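PDB 6H6X: 3-polyprenyl-4-hydroxybenzoate decarboxylase and related decarboxylases from Pelotomaculum thermopropionicum, which probably decarboxylates aromatic acids such as furan-2,5-dicarboxylate, as a UbiD-family enzyme that holds prenylated FMN together with manganese and potassium ions. Local coordinates for residues 54-62 / 284-295. The protein carries 8 engineered substitutions. Numbering follows the deposited sequence.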
ATOM      1  N   VAL B  54       5.337  19.994  32.402  1.00 63.28           N
ATOM      2  CA  VAL B  54       4.737  20.323  31.090  1.00 63.07           C
ATOM      3  C   VAL B  54       4.438  19.050  30.269  1.00 46.49           C
ATOM      4  O   VAL B  54       5.342  18.272  30.028  1.00 51.62           O
ATOM      5  CB  VAL B  54       5.696  21.260  30.319  1.00 65.73           C
ATOM      6  CG1 VAL B  54       5.215  21.492  28.875  1.00 70.16           C
ATOM      7  CG2 VAL B  54       5.875  22.574  31.092  1.00 55.37           C
ATOM      8  N   PRO B  55       3.191  18.847  29.814  1.00 44.80           N
ATOM      9  CA  PRO B  55       2.898  17.768  28.885  1.00 48.38           C
ATOM     10  C   PRO B  55       3.377  18.030  27.443  1.00 53.12           C
ATOM     11  O   PRO B  55       3.729  19.165  27.124  1.00 43.53           O
ATOM     12  CB  PRO B  55       1.380  17.661  28.915  1.00 44.88           C
ATOM     13  CG  PRO B  55       0.909  18.964  29.313  1.00 49.75           C
ATOM     14  CD  PRO B  55       1.986  19.642  30.100  1.00 48.46           C
ATOM     15  N   VAL B  56       3.430  16.956  26.630  1.00 52.88           N
ATOM     16  CA  VAL B  56       3.901  17.004  25.247  1.00 42.42           C
ATOM     17  C   VAL B  56       2.800  16.462  24.386  1.00 43.49           C
ATOM     18  O   VAL B  56       2.204  15.451  24.730  1.00 46.03           O
ATOM     19  CB  VAL B  56       5.171  16.206  25.056  1.00 47.94           C
ATOM     20  CG1 VAL B  56       5.513  16.058  23.570  1.00 51.72           C
ATOM     21  CG2 VAL B  56       6.318  16.897  25.779  1.00 49.91           C
ATOM     22  N   VAL B  57       2.465  17.158  23.292  1.00 33.76           N
ATOM     23  CA  VAL B  57       1.471  16.643  22.359  1.00 35.90           C
ATOM     24  C   VAL B  57       2.189  16.379  21.009  1.00 35.90           C
ATOM     25  O   VAL B  57       3.137  17.075  20.625  1.00 39.56           O
ATOM     26  CB  VAL B  57       0.242  17.559  22.279  1.00 35.22           C
ATOM     27  CG1 VAL B  57       0.544  18.874  21.568  1.00 34.32           C
ATOM     28  CG2 VAL B  57      -0.910  16.899  21.605  1.00 38.89           C
ATOM     29  N   THR B  58       1.786  15.318  20.334  1.00 40.57           N
ATOM     30  CA  THR B  58       2.314  15.013  19.006  1.00 43.18           C
ATOM     31  C   THR B  58       1.190  14.490  18.110  1.00 42.66           C
ATOM     32  O   THR B  58       0.202  13.986  18.608  1.00 38.86           O
ATOM     33  CB  THR B  58       3.526  14.079  19.046  1.00 46.07           C
ATOM     34  OG1 THR B  58       4.155  14.028  17.741  1.00 48.94           O
ATOM     35  CG2 THR B  58       3.138  12.702  19.509  1.00 45.99           C
ATOM     36  N   GLY B  59       1.328  14.714  16.797  1.00 37.31           N
ATOM     37  CA  GLY B  59       0.414  14.156  15.807  1.00 37.71           C
ATOM     38  C   GLY B  59      -0.929  14.885  15.790  1.00 43.49           C
ATOM     39  O   GLY B  59      -1.967  14.242  15.806  1.00 43.64           O
ATOM     40  N   LEU B  60      -0.898  16.213  15.712  1.00 41.11           N
ATOM     41  CA  LEU B  60      -2.127  17.057  15.692  1.00 42.74           C
ATOM     42  C   LEU B  60      -3.024  16.817  14.529  1.00 46.02           C
ATOM     43  O   LEU B  60      -4.257  16.935  14.644  1.00 48.67           O
ATOM     44  CB  LEU B  60      -1.793  18.559  15.713  1.00 44.35           C
ATOM     45  CG  LEU B  60      -0.991  19.028  16.928  1.00 43.59           C
ATOM     46  CD1 LEU B  60      -0.775  20.511  16.842  1.00 44.59           C
ATOM     47  CD2 LEU B  60      -1.708  18.662  18.209  1.00 46.38           C
ATOM     48  N   ALA B  61      -2.421  16.473  13.404  1.00 46.46           N
ATOM     49  CA  ALA B  61      -3.171  16.084  12.218  1.00 44.41           C
ATOM     50  C   ALA B  61      -2.281  15.162  11.395  1.00 48.11           C
ATOM     51  O   ALA B  61      -1.149  15.515  11.096  1.00 52.23           O
ATOM     52  CB  ALA B  61      -3.528  17.332  11.407  1.00 49.75           C
ATOM     53  N   GLY B  62      -2.795  13.999  11.041  1.00 44.38           N
ATOM     54  CA  GLY B  62      -2.038  12.964  10.381  1.00 45.80           C
ATOM     55  C   GLY B  62      -2.714  12.340   9.182  1.00 45.40           C
ATOM     56  O   GLY B  62      -2.329  11.262   8.768  1.00 51.22           O
ATOM     57  N   PRO B 284       1.725  25.483  30.140  1.00 49.94           N
ATOM     58  CA  PRO B 284       1.714  25.288  28.681  1.00 49.76           C
ATOM     59  C   PRO B 284       1.722  23.818  28.234  1.00 60.55           C
ATOM     60  O   PRO B 284       2.125  22.930  28.988  1.00 65.24           O
ATOM     61  CB  PRO B 284       3.006  25.950  28.252  1.00 45.12           C
ATOM     62  CG  PRO B 284       3.929  25.785  29.389  1.00 48.86           C
ATOM     63  CD  PRO B 284       3.074  25.787  30.645  1.00 46.15           C
ATOM     64  N   VAL B 285       1.287  23.577  27.002  1.00 56.57           N
ATOM     65  CA  VAL B 285       1.467  22.294  26.315  1.00 52.74           C
ATOM     66  C   VAL B 285       2.575  22.431  25.286  1.00 49.09           C
ATOM     67  O   VAL B 285       2.516  23.307  24.457  1.00 52.30           O
ATOM     68  CB  VAL B 285       0.197  21.858  25.599  1.00 54.43           C
ATOM     69  CG1 VAL B 285       0.310  20.424  25.158  1.00 56.78           C
ATOM     70  CG2 VAL B 285      -0.996  22.025  26.518  1.00 57.28           C
ATOM     71  N   TYR B 286       3.577  21.555  25.346  1.00 43.52           N
ATOM     72  CA  TYR B 286       4.655  21.552  24.399  1.00 44.75           C
ATOM     73  C   TYR B 286       4.274  20.623  23.199  1.00 46.54           C
ATOM     74  O   TYR B 286       3.868  19.489  23.412  1.00 46.32           O
ATOM     75  CB  TYR B 286       5.939  21.116  25.052  1.00 39.45           C
ATOM     76  CG  TYR B 286       7.126  21.156  24.100  1.00 43.32           C
ATOM     77  CD1 TYR B 286       7.393  20.086  23.234  1.00 47.78           C
ATOM     78  CD2 TYR B 286       7.966  22.263  24.020  1.00 40.25           C
ATOM     79  CE1 TYR B 286       8.442  20.137  22.339  1.00 38.04           C
ATOM     80  CE2 TYR B 286       9.028  22.292  23.127  1.00 39.68           C
ATOM     81  CZ  TYR B 286       9.236  21.220  22.293  1.00 40.08           C
ATOM     82  OH  TYR B 286      10.295  21.248  21.403  1.00 49.08           O
ATOM     83  N   HIS B 287       4.432  21.112  21.971  1.00 40.04           N
ATOM     84  CA  HIS B 287       4.100  20.339  20.751  1.00 40.53           C
ATOM     85  C   HIS B 287       5.410  19.911  20.078  1.00 42.31           C
ATOM     86  O   HIS B 287       6.336  20.716  19.883  1.00 38.98           O
ATOM     87  CB  HIS B 287       3.269  21.188  19.831  1.00 39.88           C
ATOM     88  CG  HIS B 287       2.996  20.575  18.505  1.00 39.01           C
ATOM     89  ND1 HIS B 287       2.879  21.329  17.369  1.00 37.87           N
ATOM     90  CD2 HIS B 287       2.800  19.297  18.131  1.00 36.36           C
ATOM     91  CE1 HIS B 287       2.565  20.544  16.357  1.00 37.60           C
ATOM     92  NE2 HIS B 287       2.512  19.307  16.796  1.00 34.91           N
ATOM     93  N   THR B 288       5.532  18.615  19.787  1.00 39.27           N
ATOM     94  CA  THR B 288       6.645  18.176  18.968  1.00 40.89           C
ATOM     95  C   THR B 288       6.135  17.503  17.698  1.00 34.01           C
ATOM     96  O   THR B 288       5.038  16.928  17.699  1.00 29.98           O
ATOM     97  CB  THR B 288       7.597  17.268  19.744  1.00 42.16           C
ATOM     98  OG1 THR B 288       8.823  17.215  19.018  1.00 41.13           O
ATOM     99  CG2 THR B 288       7.017  15.851  19.972  1.00 39.64           C
ATOM    100  N   ILE B 289       6.909  17.628  16.627  1.00 29.24           N
ATOM    101  CA  ILE B 289       6.599  16.919  15.384  1.00 33.40           C
ATOM    102  C   ILE B 289       7.683  15.870  15.252  1.00 35.05           C
ATOM    103  O   ILE B 289       8.868  16.188  15.276  1.00 37.15           O
ATOM    104  CB  ILE B 289       6.595  17.876  14.188  1.00 35.17           C
ATOM    105  CG1 ILE B 289       5.316  18.747  14.202  1.00 35.10           C
ATOM    106  CG2 ILE B 289       6.665  17.123  12.885  1.00 32.49           C
ATOM    107  CD1 ILE B 289       5.452  19.995  13.308  1.00 31.85           C
ATOM    108  N   ILE B 290       7.281  14.619  15.151  1.00 36.25           N
ATOM    109  CA  ILE B 290       8.244  13.531  14.990  1.00 36.56           C
ATOM    110  C   ILE B 290       8.656  13.509  13.526  1.00 33.88           C
ATOM    111  O   ILE B 290       7.787  13.461  12.649  1.00 33.47           O
ATOM    112  CB  ILE B 290       7.612  12.209  15.364  1.00 35.88           C
ATOM    113  CG1 ILE B 290       7.311  12.212  16.875  1.00 41.35           C
ATOM    114  CG2 ILE B 290       8.570  11.068  15.076  1.00 41.87           C
ATOM    115  CD1 ILE B 290       6.307  11.120  17.237  1.00 42.90           C
ATOM    116  N   PRO B 291       9.961  13.602  13.237  1.00 35.36           N
ATOM    117  CA  PRO B 291      10.322  13.662  11.817  1.00 35.48           C
ATOM    118  C   PRO B 291       9.943  12.409  11.049  1.00 35.52           C
ATOM    119  O   PRO B 291       9.961  11.286  11.592  1.00 36.07           O
ATOM    120  CB  PRO B 291      11.824  13.814  11.870  1.00 38.19           C
ATOM    121  CG  PRO B 291      12.029  14.624  13.104  1.00 36.65           C
ATOM    122  CD  PRO B 291      11.129  13.943  14.089  1.00 36.49           C
ATOM    123  N   ALA B 292       9.588  12.621   9.800  1.00 35.15           N
ATOM    124  CA  ALA B 292       8.991  11.631   8.929  1.00 37.44           C
ATOM    125  C   ALA B 292       7.658  10.985   9.351  1.00 36.57           C
ATOM    126  O   ALA B 292       7.230   9.997   8.750  1.00 35.84           O
ATOM    127  CB  ALA B 292      10.029  10.552   8.612  1.00 39.82           C
ATOM    128  N   SER B 293       6.967  11.544  10.333  1.00 34.62           N
ATOM    129  CA  SER B 293       5.586  11.156  10.636  1.00 32.53           C
ATOM    130  C   SER B 293       4.645  11.723   9.565  1.00 29.05           C
ATOM    131  O   SER B 293       5.016  12.579   8.766  1.00 28.37           O
ATOM    132  CB  SER B 293       5.153  11.711  12.009  1.00 30.88           C
ATOM    133  OG  SER B 293       5.131  13.120  11.990  1.00 32.25           O
ATOM    134  N   ARG B 294       3.420  11.249   9.569  1.00 27.60           N
ATOM    135  CA  ARG B 294       2.355  11.767   8.693  1.00 34.73           C
ATOM    136  C   ARG B 294       2.118  13.234   8.887  1.00 33.36           C
ATOM    137  O   ARG B 294       1.935  13.957   7.922  1.00 35.38           O
ATOM    138  CB  ARG B 294       1.057  10.976   8.879  1.00 37.93           C
ATOM    139  CG  ARG B 294       1.089   9.544   8.316  1.00 41.21           C
ATOM    140  CD  ARG B 294       1.343   9.616   6.833  1.00 41.27           C
ATOM    141  NE  ARG B 294       0.968   8.369   6.155  1.00 41.49           N
ATOM    142  CZ  ARG B 294       1.803   7.388   5.826  1.00 41.14           C
ATOM    143  NH1 ARG B 294       3.154   7.430   6.094  1.00 36.04           N
ATOM    144  NH2 ARG B 294       1.287   6.362   5.167  1.00 42.84           N
ATOM    145  N   GLU B 295       2.219  13.690  10.133  1.00 34.20           N
ATOM    146  CA  GLU B 295       2.088  15.093  10.448  1.00 32.31           C
ATOM    147  C   GLU B 295       3.208  15.897   9.772  1.00 33.05           C
ATOM    148  O   GLU B 295       2.952  16.954   9.186  1.00 36.24           O
ATOM    149  CB  GLU B 295       2.100  15.274  11.970  1.00 37.01           C
ATOM    150  CG  GLU B 295       1.997  16.683  12.516  1.00 35.62           C
ATOM    151  CD  GLU B 295       2.136  16.766  14.081  1.00 42.55           C
ATOM    152  OE1 GLU B 295       2.860  15.946  14.739  1.00 36.08           O
ATOM    153  OE2 GLU B 295       1.506  17.702  14.671  1.00 41.08           O
TER
HETATM  154  O   HOH W   1       4.590  13.867  14.971  1.00 34.97           O
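Three backbone hydrogen bonds join strand 56-58 to strand 286-287 in parallel: Y286 N to P55 O (3.0 Å), V57 N to Y286 O (2.7 Å) and T288 N to V57 O (3.0 Å). V56 faces Y286 and V57 faces H287 in register.

Apolar packing flanks the ladder, with V57 CG1 3.9 Å from V285 CG1. L60 CD1 makes a CH-pi contact over one face of the H287 ring, 3.6 Å from its centroid and 21° off the normal.

Through the strand pairing, 286-287 becomes an edge strand of the four-stranded mixed sheet, set beside strand 56-58 of the N-terminal domain and next to the prFMN-binding region. I289, pointing away from 54-62, touches the prFMN.

The carboxylate of E295 holds the turn after the strand. With CG anti to the backbone N (chi1 179°) and the chain extended, it reaches G59 N through OE1 (2.8 Å) and L60 N through OE2, both amides arriving from above its plane. H287 NE2 donates to OE2 at 2.8 Å, almost in its own ring plane, from the carboxylate face opposite L60 N. A glutamine here would probably either leave G59 N without an acceptor or, turned the other way, leave both L60 N and the imidazole NE2 without theirs, and let the turn shift. A water linking OE1 with T58 OG1, I290 N and S293 OG extends the network to the helix N-cap at S293.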